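Local coordinates for DHHA1 domain protein (Clostridium perfringens, PDB 3KEW), which probably acts, like the zinc-dependent editing proteins akin to alanyl-tRNA synthetase, in removing wrongly attached amino acids from tRNA, at residues I20-E25 and H31-Q36; Q96-Q101 and F119-E124; I211-K216 and R222-A227. All blocks are in the same frame, centred on the assembly; numbering follows the deposited sequence. Where two conformers were deposited one is given.

Contact 1: residues I20-E25 and H31-Q36; sequences IIEVKE and HVLLDQ
Ile-21 and Leu-33 open the backbone bonding of this antiparallel hairpin, the N of Ile-21 giving a 2.9 Å bond to the O of Leu-33. The O of Glu-22 in turn takes a longer bond from the N of Leu-33, so two successive residues stand opposite one. With Ile-21 in a near-helical backbone conformation, this is a classic beta bulge, and it leaves the buried N of Glu-22 without a partner. Regular pairing returns at Lys-24 and His-31, joined by two bonds.

The apolar contacts fall mostly on the Ile-20, Val-32 and Leu-34 face. Ile-20 CG1 meets Leu-34 CD1 at 3.7 Å, the two side chains slanting past one another, whereas Val-23 CG2 lies beside Val-32 CG1 at 4.0 Å, both pointing the same way. At the bulge, Ile-21 CD1 reaches Asp-35 CB at roughly a right angle.

Across the other face a water ties Glu-22 OE2 to the O of His-31, donating to both.

Strands 15-26 and 29-34 belong to a closed six-stranded antiparallel barrel. Strand 67-72 flanks the hairpin through Tyr-69, Val-71 and Leu-72, and the ring of His-31 bonds to Tyr-62 of strand 56-64.

Contact 2: residues Q96-Q101 and F119-E124; sequences QQHLGQ and FHLGKE. With ZN (zinc ion), chain C.
Leu-121 CD1 sits over one face of the His-98 imidazole, 4.0 Å from the ring centroid and 24° off its normal, a CH-pi contact in which the two side chains meet at about a right angle. The other methyl, CD2, turns to the helix backbone and lies 3.7 Å from Gln-97 O. One leucine thus packs against both the helix and the base of a metal ligand.

His-98 has CG anti to its own N (chi1 -160°), which carries the ring off the helix and lets NE2 bind zinc at 2.3 Å. The ring's other nitrogen, ND1, bonds to Gln-46 OE1, a second-shell partner that helps fix its rotation.

Gln-101 approaches Phe-119 quite differently. A bend at chi2 sets its amide parallel to the phenyl ring but offset, the planes 2° apart, with OE1 over the face toward the rim, 3.7 Å from Phe-119 CG. That oxygen also accepts a short 2.5 Å bond from a zinc-bound water, which itself lies over the same ring.

His-102 and Cys-195 complete the protein ligands of the zinc. Residues 96-101 of helix 88-112 run nearly antiparallel to residues 119-121 of strand 116-121, an outermost strand of the four-stranded sheet, and Tyr-225 of strand 220-227 touches both Gln-101 and Leu-121.

Contact 3: residues I211-K216 and R222-A227; sequences IRRWEK and RIEYVA
Arg-213 and Glu-224 are brought alongside each other by complementary torsions. In Arg-213, CG is lodged between the backbone N and the carbonyl carbon (chi1 52°), and a bend at chi3 (-90°) swings the guanidinium round toward its neighbour. Glu-224 holds CG anti to the carbonyl carbon and runs extended beyond it. The two chains point the same way, and the carboxylate comes to the guanidinium edge, near its plane, with Arg-213 NE 3.5 Å from Glu-224 OE1. This salt bridge is long, and the flat groups are turned 62° apart, so it is no matched two-bond pairing; much of the contact is between the carboxylate and the aliphatic part of the arginine, Glu-224 OE2 lying 3.5 Å from Arg-213 CD.

On the opposite face Ile-211 CG2 meets Ile-223 CG2 at 3.7 Å, and Trp-214 CB touches Ile-223 CG1, a face covered by helices 88-112 and 136-152 through Leu-104, Phe-108 and Ile-139.

The backbone supplies the frame. Arg-212 N bonds to Glu-224 O at 2.8 Å, and Glu-224 N returns the bond to Arg-213 O, so Arg-212 and Arg-213 together face Glu-224 in a classic beta bulge. Glu-215 and Arg-222 form a regular doubly bonded pair. Arg-222 turns its guanidinium to Asp-129 of strand 126-131, in a salt bridge.

The polar face illustrates how one cation can serve two anions: Arg-213 NH2 also lies 3.5 Å from Glu-215 OE2, on its own strand. With Glu-215 OE2 and Glu-224 OE1 5.8 Å apart, the shared arginine probably offsets their mutual repulsion and helps keep both carboxylates ionised. Because Arg-213 and Glu-215 are exposed and both bridges long, water is likely to weaken this network, whereas Ile-211 and Ile-223 on the other face are buried.

In the fold
Contacts 2 and 3 adjoin in the zinc-binding part of the chain, contact 2 supplying a ligand, while contact 1 belongs to a separate barrel. The centres of contacts 2 and 3 lie 11 Å apart, and the join is direct: the hydroxyl of Tyr-225 lies close to Gln-97 O, probably hydrogen-bonded though the modelled distance is doubtfully short, and Gln-97 NE2 lies 3.0 Å from Ala-227 O in a probable hydrogen bond. Strands 116-121 and 220-227 share one sheet, so the hairpin of contact 3 borders the helix that carries His-98; the side chain of Tyr-225 is about 9 Å from the metal. Contact 1 is centred 30 Å from contact 2 and 40 Å from contact 3, touching neither.

Contact 1: residues I20-E25 and H31-Q36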
loop_
_atom_site.group_PDB
_atom_site.type_symbol
_atom_site.label_atom_id
_atom_site.label_comp_id
_atom_site.label_asym_id
_atom_site.label_seq_id
_atom_site.Cartn_x
_atom_site.Cartn_y
_atom_site.Cartn_z
ATOM N N ILE A 20 -24.243 6.924 -4.356
ATOM C CA ILE A 20 -24.013 7.973 -3.380
ATOM C C ILE A 20 -25.071 7.915 -2.276
ATOM O O ILE A 20 -26.265 8.039 -2.540
ATOM C CB ILE A 20 -23.970 9.370 -4.048
ATOM C CG1 ILE A 20 -22.704 9.502 -4.903
ATOM C CG2 ILE A 20 -24.003 10.465 -2.989
ATOM C CD1 ILE A 20 -22.615 10.764 -5.739
ATOM N N ILE A 21 -24.602 7.715 -1.047
ATOM C CA ILE A 21 -25.444 7.513 0.132
ATOM C C ILE A 21 -25.643 8.822 0.928
ATOM O O ILE A 21 -26.666 9.009 1.594
ATOM C CB ILE A 21 -24.882 6.317 0.995
ATOM C CG1 ILE A 21 -25.764 5.077 0.849
ATOM C CG2 ILE A 21 -24.766 6.649 2.475
ATOM C CD1 ILE A 21 -25.867 4.526 -0.558
ATOM N N GLU A 22 -24.675 9.734 0.817
ATOM C CA GLU A 22 -24.697 11.014 1.533
ATOM C C GLU A 22 -23.955 12.062 0.709
ATOM O O GLU A 22 -22.975 11.735 0.042
ATOM C CB GLU A 22 -24.050 10.841 2.916
ATOM C CG GLU A 22 -24.034 12.081 3.816
ATOM C CD GLU A 22 -23.200 11.883 5.077
ATOM O OE1 GLU A 22 -23.594 11.071 5.943
ATOM O OE2 GLU A 22 -22.150 12.544 5.209
ATOM N N VAL A 23 -24.448 13.302 0.721
ATOM C CA VAL A 23 -23.735 14.462 0.159
ATOM C C VAL A 23 -23.676 15.601 1.186
ATOM O O VAL A 23 -24.716 16.047 1.678
ATOM C CB VAL A 23 -24.401 15.023 -1.134
ATOM C CG1 VAL A 23 -23.584 16.182 -1.712
ATOM C CG2 VAL A 23 -24.579 13.955 -2.183
ATOM N N LYS A 24 -22.464 16.060 1.506
ATOM C CA LYS A 24 -22.264 17.269 2.311
ATOM C C LYS A 24 -21.404 18.285 1.566
ATOM O O LYS A 24 -20.264 17.989 1.202
ATOM C CB LYS A 24 -21.602 16.940 3.647
ATOM C CG LYS A 24 -22.457 16.138 4.603
ATOM C CD LYS A 24 -21.868 16.193 5.998
ATOM C CE LYS A 24 -22.698 15.395 6.975
ATOM N NZ LYS A 24 -22.082 15.424 8.324
ATOM N N GLU A 25 -21.950 19.478 1.335
ATOM C CA GLU A 25 -21.177 20.567 0.746
ATOM C C GLU A 25 -20.362 21.291 1.815
ATOM O O GLU A 25 -20.917 21.902 2.732
ATOM C CB GLU A 25 -22.074 21.558 0.003
ATOM C CG GLU A 25 -21.284 22.582 -0.803
ATOM C CD GLU A 25 -22.148 23.663 -1.425
ATOM O OE1 GLU A 25 -23.300 23.370 -1.822
ATOM O OE2 GLU A 25 -21.661 24.812 -1.524
ATOM N N HIS A 31 -18.480 16.413 -0.376
ATOM C CA HIS A 31 -18.007 15.220 0.321
ATOM C C HIS A 31 -19.073 14.128 0.262
ATOM O O HIS A 31 -20.126 14.254 0.894
ATOM C CB HIS A 31 -17.675 15.550 1.782
ATOM C CG HIS A 31 -16.491 16.455 1.960
ATOM N ND1 HIS A 31 -15.571 16.275 2.970
ATOM C CD2 HIS A 31 -16.080 17.548 1.269
ATOM C CE1 HIS A 31 -14.644 17.216 2.893
ATOM N NE2 HIS A 31 -14.928 17.999 1.866
ATOM N N VAL A 32 -18.811 13.064 -0.497
ATOM C CA VAL A 32 -19.799 11.987 -0.659
ATOM C C VAL A 32 -19.411 10.640 -0.035
ATOM O O VAL A 32 -18.235 10.261 0.012
ATOM C CB VAL A 32 -20.249 11.780 -2.151
ATOM C CG1 VAL A 32 -20.759 13.084 -2.764
ATOM C CG2 VAL A 32 -19.138 11.168 -3.013
ATOM N N LEU A 33 -20.424 9.933 0.456
ATOM C CA LEU A 33 -20.271 8.562 0.919
ATOM C C LEU A 33 -20.838 7.673 -0.182
ATOM O O LEU A 33 -21.737 8.101 -0.919
ATOM C CB LEU A 33 -21.040 8.349 2.223
ATOM C CG LEU A 33 -20.306 7.721 3.408
ATOM C CD1 LEU A 33 -21.098 7.927 4.689
ATOM C CD2 LEU A 33 -20.023 6.240 3.182
ATOM N N LEU A 34 -20.301 6.458 -0.305
ATOM C CA LEU A 34 -20.742 5.483 -1.313
ATOM C C LEU A 34 -21.147 4.179 -0.633
ATOM O O LEU A 34 -20.670 3.882 0.467
ATOM C CB LEU A 34 -19.627 5.204 -2.322
ATOM C CG LEU A 34 -19.567 5.883 -3.696
ATOM C CD1 LEU A 34 -19.907 7.362 -3.673
ATOM C CD2 LEU A 34 -18.183 5.682 -4.292
ATOM N N ASP A 35 -22.039 3.420 -1.275
ATOM C CA ASP A 35 -22.464 2.116 -0.753
ATOM C C ASP A 35 -21.300 1.118 -0.735
ATOM O O ASP A 35 -21.138 0.350 0.220
ATOM C CB ASP A 35 -23.687 1.569 -1.520
ATOM C CG ASP A 35 -23.377 1.172 -2.978
ATOM O OD1 ASP A 35 -23.701 0.026 -3.350
ATOM O OD2 ASP A 35 -22.826 1.985 -3.752
ATOM N N GLN A 36 -20.485 1.167 -1.791
ATOM C CA GLN A 36 -19.261 0.369 -1.919
ATOM C C GLN A 36 -18.193 1.211 -2.599
ATOM O O GLN A 36 -18.495 1.992 -3.500
ATOM C CB GLN A 36 -19.521 -0.929 -2.703
ATOM C CG GLN A 36 -19.892 -0.783 -4.179
ATOM C CD GLN A 36 -20.300 -2.104 -4.810
ATOM O OE1 GLN A 36 -20.053 -3.179 -4.259
ATOM N NE2 GLN A 36 -20.936 -2.027 -5.968
HETATM O O HOH W 1 -20.193 13.596 3.441
#

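Contact 2: residues Q96-Q101 and F119-E124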
loop_
_atom_site.group_PDB
_atom_site.type_symbol
_atom_site.label_atom_id
_atom_site.label_comp_id
_atom_site.label_asym_id
_atom_site.label_seq_id
_atom_site.Cartn_x
_atom_site.Cartn_y
_atom_site.Cartn_z
ATOM N N GLN A 96 3.178 -0.743 -5.782
ATOM C CA GLN A 96 4.556 -1.194 -6.073
ATOM C C GLN A 96 5.594 -0.687 -5.068
ATOM O O GLN A 96 6.440 -1.464 -4.603
ATOM C CB GLN A 96 4.982 -0.812 -7.504
ATOM C CG GLN A 96 4.253 -1.581 -8.594
ATOM C CD GLN A 96 4.627 -1.133 -9.986
ATOM O OE1 GLN A 96 4.584 0.056 -10.305
ATOM N NE2 GLN A 96 4.972 -2.086 -10.834
ATOM N N GLN A 97 5.530 0.601 -4.714
ATOM C CA GLN A 97 6.485 1.172 -3.733
ATOM C C GLN A 97 6.365 0.559 -2.354
ATOM O O GLN A 97 7.369 0.394 -1.662
ATOM C CB GLN A 97 6.359 2.692 -3.606
ATOM C CG GLN A 97 6.391 3.468 -4.906
ATOM C CD GLN A 97 7.338 2.901 -5.958
ATOM O OE1 GLN A 97 8.544 2.759 -5.725
ATOM N NE2 GLN A 97 6.790 2.599 -7.138
ATOM N N HIS A 98 5.136 0.224 -1.956
ATOM C CA HIS A 98 4.888 -0.346 -0.635
ATOM C C HIS A 98 5.382 -1.789 -0.552
ATOM O O HIS A 98 6.077 -2.148 0.397
ATOM C CB HIS A 98 3.400 -0.257 -0.277
ATOM C CG HIS A 98 3.115 -0.363 1.190
ATOM N ND1 HIS A 98 1.968 0.152 1.754
ATOM C CD2 HIS A 98 3.819 -0.914 2.211
ATOM C CE1 HIS A 98 1.972 -0.086 3.054
ATOM N NE2 HIS A 98 3.085 -0.729 3.357
ATOM N N LEU A 99 5.001 -2.618 -1.524
ATOM C CA LEU A 99 5.491 -3.995 -1.571
ATOM C C LEU A 99 7.013 -4.007 -1.781
ATOM O O LEU A 99 7.709 -4.836 -1.206
ATOM C CB LEU A 99 4.764 -4.827 -2.655
ATOM C CG LEU A 99 5.271 -6.264 -2.923
ATOM C CD1 LEU A 99 5.189 -7.133 -1.677
ATOM C CD2 LEU A 99 4.546 -6.955 -4.069
ATOM N N GLY A 100 7.514 -3.087 -2.606
ATOM C CA GLY A 100 8.952 -2.879 -2.776
ATOM C C GLY A 100 9.708 -2.727 -1.460
ATOM O O GLY A 100 10.729 -3.385 -1.247
ATOM N N GLN A 101 9.186 -1.883 -0.568
ATOM C CA GLN A 101 9.716 -1.755 0.792
ATOM C C GLN A 101 9.683 -3.068 1.575
ATOM O O GLN A 101 10.695 -3.452 2.162
ATOM C CB GLN A 101 8.985 -0.667 1.572
ATOM C CG GLN A 101 9.469 -0.509 3.018
ATOM C CD GLN A 101 8.536 -1.171 3.995
ATOM O OE1 GLN A 101 7.351 -0.858 4.013
ATOM N NE2 GLN A 101 9.057 -2.111 4.800
ATOM N N PHE A 119 10.293 3.531 7.468
ATOM C CA PHE A 119 10.009 3.588 6.023
ATOM C C PHE A 119 9.240 4.860 5.694
ATOM O O PHE A 119 8.541 5.411 6.541
ATOM C CB PHE A 119 9.242 2.351 5.509
ATOM C CG PHE A 119 8.103 1.903 6.405
ATOM C CD1 PHE A 119 6.823 2.421 6.244
ATOM C CD2 PHE A 119 8.314 0.930 7.390
ATOM C CE1 PHE A 119 5.771 2.010 7.068
ATOM C CE2 PHE A 119 7.271 0.506 8.217
ATOM C CZ PHE A 119 5.995 1.047 8.054
ATOM N N HIS A 120 9.389 5.336 4.472
ATOM C CA HIS A 120 8.617 6.481 4.007
ATOM C C HIS A 120 8.291 6.265 2.547
ATOM O O HIS A 120 9.181 5.970 1.753
ATOM C CB HIS A 120 9.379 7.794 4.188
ATOM C CG HIS A 120 8.682 8.988 3.593
ATOM N ND1 HIS A 120 7.651 9.646 4.229
ATOM C CD2 HIS A 120 8.872 9.638 2.419
ATOM C CE1 HIS A 120 7.236 10.649 3.477
ATOM N NE2 HIS A 120 7.957 10.664 2.371
ATOM N N LEU A 121 7.011 6.404 2.204
ATOM C CA LEU A 121 6.569 6.322 0.819
ATOM C C LEU A 121 6.190 7.721 0.373
ATOM O O LEU A 121 5.205 8.281 0.847
ATOM C CB LEU A 121 5.384 5.357 0.683
ATOM C CG LEU A 121 5.501 3.981 1.375
ATOM C CD1 LEU A 121 4.170 3.266 1.310
ATOM C CD2 LEU A 121 6.584 3.125 0.740
ATOM N N GLY A 122 6.994 8.307 -0.506
ATOM C CA GLY A 122 6.718 9.660 -0.995
ATOM C C GLY A 122 6.340 9.603 -2.455
ATOM O O GLY A 122 6.424 8.543 -3.072
ATOM N N LYS A 123 5.972 10.737 -3.037
ATOM C CA LYS A 123 5.523 10.780 -4.425
ATOM C C LYS A 123 6.678 10.691 -5.380
ATOM O O LYS A 123 6.581 10.104 -6.430
ATOM C CB LYS A 123 4.733 12.056 -4.714
ATOM C CG LYS A 123 3.873 12.038 -5.995
ATOM C CD LYS A 123 3.584 10.634 -6.521
ATOM C CE LYS A 123 2.100 10.395 -6.780
ATOM N NZ LYS A 123 1.864 9.551 -7.999
ATOM N N GLU A 124 7.785 11.282 -4.993
ATOM C CA GLU A 124 8.987 11.280 -5.829
ATOM C C GLU A 124 9.910 10.096 -5.525
ATOM O O GLU A 124 10.322 9.362 -6.438
ATOM C CB GLU A 124 9.749 12.608 -5.714
ATOM C CG GLU A 124 9.056 13.814 -6.375
ATOM C CD GLU A 124 8.668 13.574 -7.832
ATOM O OE1 GLU A 124 9.512 13.096 -8.620
ATOM O OE2 GLU A 124 7.510 13.872 -8.190
HETATM ZN ZN ZN C . 3.523 -1.992 5.259
HETATM O O HOH W 2 5.700 -1.358 5.759
HETATM O O HOH W 3 3.830 -2.927 7.266
HETATM O O HOH W 4 2.862 -0.043 6.515
#

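Contact 3: residues I211-K216 and R222-A227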
loop_
_atom_site.group_PDB
_atom_site.type_symbol
_atom_site.label_atom_id
_atom_site.label_comp_id
_atom_site.label_asym_id
_atom_site.label_seq_id
_atom_site.Cartn_x
_atom_site.Cartn_y
_atom_site.Cartn_z
ATOM N N ILE A 211 17.844 0.287 -5.973
ATOM C CA ILE A 211 18.332 1.150 -4.906
ATOM C C ILE A 211 19.130 2.303 -5.525
ATOM O O ILE A 211 20.085 2.091 -6.275
ATOM C CB ILE A 211 19.139 0.348 -3.858
ATOM C CG1 ILE A 211 18.182 -0.544 -3.062
ATOM C CG2 ILE A 211 19.959 1.284 -2.940
ATOM C CD1 ILE A 211 18.853 -1.518 -2.090
ATOM N N ARG A 212 18.709 3.520 -5.199
ATOM C CA ARG A 212 19.235 4.753 -5.780
ATOM C C ARG A 212 20.516 5.222 -5.103
ATOM O O ARG A 212 21.528 5.487 -5.759
ATOM C CB ARG A 212 18.185 5.861 -5.638
ATOM C CG ARG A 212 17.136 5.895 -6.730
ATOM C CD ARG A 212 17.615 6.758 -7.877
ATOM N NE ARG A 212 16.583 6.956 -8.884
ATOM C CZ ARG A 212 15.735 7.979 -8.903
ATOM N NH1 ARG A 212 15.780 8.911 -7.960
ATOM N NH2 ARG A 212 14.838 8.062 -9.872
ATOM N N ARG A 213 20.439 5.343 -3.779
ATOM C CA ARG A 213 21.499 5.889 -2.932
ATOM C C ARG A 213 21.137 5.568 -1.491
ATOM O O ARG A 213 20.013 5.169 -1.215
ATOM C CB ARG A 213 21.603 7.413 -3.098
ATOM C CG ARG A 213 20.283 8.138 -2.918
ATOM C CD ARG A 213 20.353 9.570 -3.413
ATOM N NE ARG A 213 20.781 10.491 -2.361
ATOM C CZ ARG A 213 22.012 10.971 -2.213
ATOM N NH1 ARG A 213 22.981 10.630 -3.046
ATOM N NH2 ARG A 213 22.277 11.799 -1.217
ATOM N N TRP A 214 22.088 5.747 -0.582
ATOM C CA TRP A 214 21.862 5.521 0.839
ATOM C C TRP A 214 22.760 6.434 1.662
ATOM O O TRP A 214 23.815 6.865 1.189
ATOM C CB TRP A 214 22.108 4.057 1.211
ATOM C CG TRP A 214 23.482 3.577 0.867
ATOM C CD1 TRP A 214 24.584 3.600 1.675
ATOM C CD2 TRP A 214 23.908 3.004 -0.381
ATOM N NE1 TRP A 214 25.667 3.072 1.011
ATOM C CE2 TRP A 214 25.284 2.704 -0.252
ATOM C CE3 TRP A 214 23.262 2.714 -1.593
ATOM C CZ2 TRP A 214 26.028 2.125 -1.293
ATOM C CZ3 TRP A 214 24.002 2.141 -2.625
ATOM C CH2 TRP A 214 25.369 1.852 -2.465
ATOM N N GLU A 215 22.331 6.738 2.883
ATOM C CA GLU A 215 23.158 7.478 3.839
ATOM C C GLU A 215 22.825 7.080 5.273
ATOM O O GLU A 215 21.806 6.421 5.525
ATOM C CB GLU A 215 23.036 8.997 3.645
ATOM C CG GLU A 215 21.644 9.564 3.795
ATOM C CD GLU A 215 21.547 11.006 3.313
ATOM O OE1 GLU A 215 20.859 11.805 3.980
ATOM O OE2 GLU A 215 22.152 11.347 2.271
ATOM N N LYS A 216 23.704 7.461 6.202
ATOM C CA LYS A 216 23.487 7.178 7.614
ATOM C C LYS A 216 22.414 8.112 8.175
ATOM O O LYS A 216 22.392 9.305 7.875
ATOM C CB LYS A 216 24.806 7.281 8.397
ATOM C CG LYS A 216 24.693 6.990 9.901
ATOM C CD LYS A 216 25.834 6.118 10.420
ATOM C CE LYS A 216 25.490 4.634 10.318
ATOM N NZ LYS A 216 26.472 3.790 11.051
ATOM N N ARG A 222 19.569 4.868 5.940
ATOM C CA ARG A 222 18.406 5.278 5.164
ATOM C C ARG A 222 18.650 5.033 3.675
ATOM O O ARG A 222 19.502 5.680 3.065
ATOM C CB ARG A 222 18.096 6.750 5.421
ATOM C CG ARG A 222 16.924 7.304 4.612
ATOM C CD ARG A 222 16.259 8.436 5.358
ATOM N NE ARG A 222 15.628 7.956 6.586
ATOM C CZ ARG A 222 15.034 8.738 7.480
ATOM N NH1 ARG A 222 14.986 10.049 7.294
ATOM N NH2 ARG A 222 14.486 8.208 8.565
ATOM N N ILE A 223 17.884 4.105 3.107
ATOM C CA ILE A 223 18.056 3.643 1.732
ATOM C C ILE A 223 16.951 4.182 0.813
ATOM O O ILE A 223 15.783 3.915 1.056
ATOM C CB ILE A 223 18.053 2.090 1.704
ATOM C CG1 ILE A 223 19.214 1.545 2.547
ATOM C CG2 ILE A 223 18.117 1.562 0.281
ATOM C CD1 ILE A 223 19.278 0.050 2.600
ATOM N N GLU A 224 17.316 4.953 -0.216
ATOM C CA GLU A 224 16.361 5.404 -1.245
ATOM C C GLU A 224 16.162 4.358 -2.340
ATOM O O GLU A 224 17.137 3.861 -2.909
ATOM C CB GLU A 224 16.825 6.715 -1.901
ATOM C CG GLU A 224 16.434 7.964 -1.163
ATOM C CD GLU A 224 16.984 9.232 -1.795
ATOM O OE1 GLU A 224 17.564 10.049 -1.047
ATOM O OE2 GLU A 224 16.845 9.414 -3.027
ATOM N N TYR A 225 14.908 4.037 -2.657
ATOM C CA TYR A 225 14.619 3.044 -3.699
ATOM C C TYR A 225 13.481 3.452 -4.635
ATOM O O TYR A 225 12.658 4.314 -4.308
ATOM C CB TYR A 225 14.334 1.651 -3.088
ATOM C CG TYR A 225 12.981 1.577 -2.415
ATOM C CD1 TYR A 225 12.841 1.888 -1.057
ATOM C CD2 TYR A 225 11.829 1.225 -3.140
ATOM C CE1 TYR A 225 11.603 1.847 -0.447
ATOM C CE2 TYR A 225 10.582 1.185 -2.533
ATOM C CZ TYR A 225 10.483 1.493 -1.191
ATOM O OH TYR A 225 9.261 1.463 -0.588
ATOM N N VAL A 226 13.436 2.790 -5.790
ATOM C CA VAL A 226 12.335 2.894 -6.754
ATOM C C VAL A 226 11.938 1.502 -7.228
ATOM O O VAL A 226 12.791 0.647 -7.449
ATOM C CB VAL A 226 12.694 3.785 -7.985
ATOM C CG1 VAL A 226 12.538 5.263 -7.652
ATOM C CG2 VAL A 226 14.113 3.510 -8.471
ATOM N N ALA A 227 10.637 1.267 -7.346
ATOM C CA ALA A 227 10.123 0.023 -7.903
ATOM C C ALA A 227 9.198 0.327 -9.073
ATOM O O ALA A 227 8.654 1.430 -9.166
ATOM C CB ALA A 227 9.394 -0.800 -6.830
#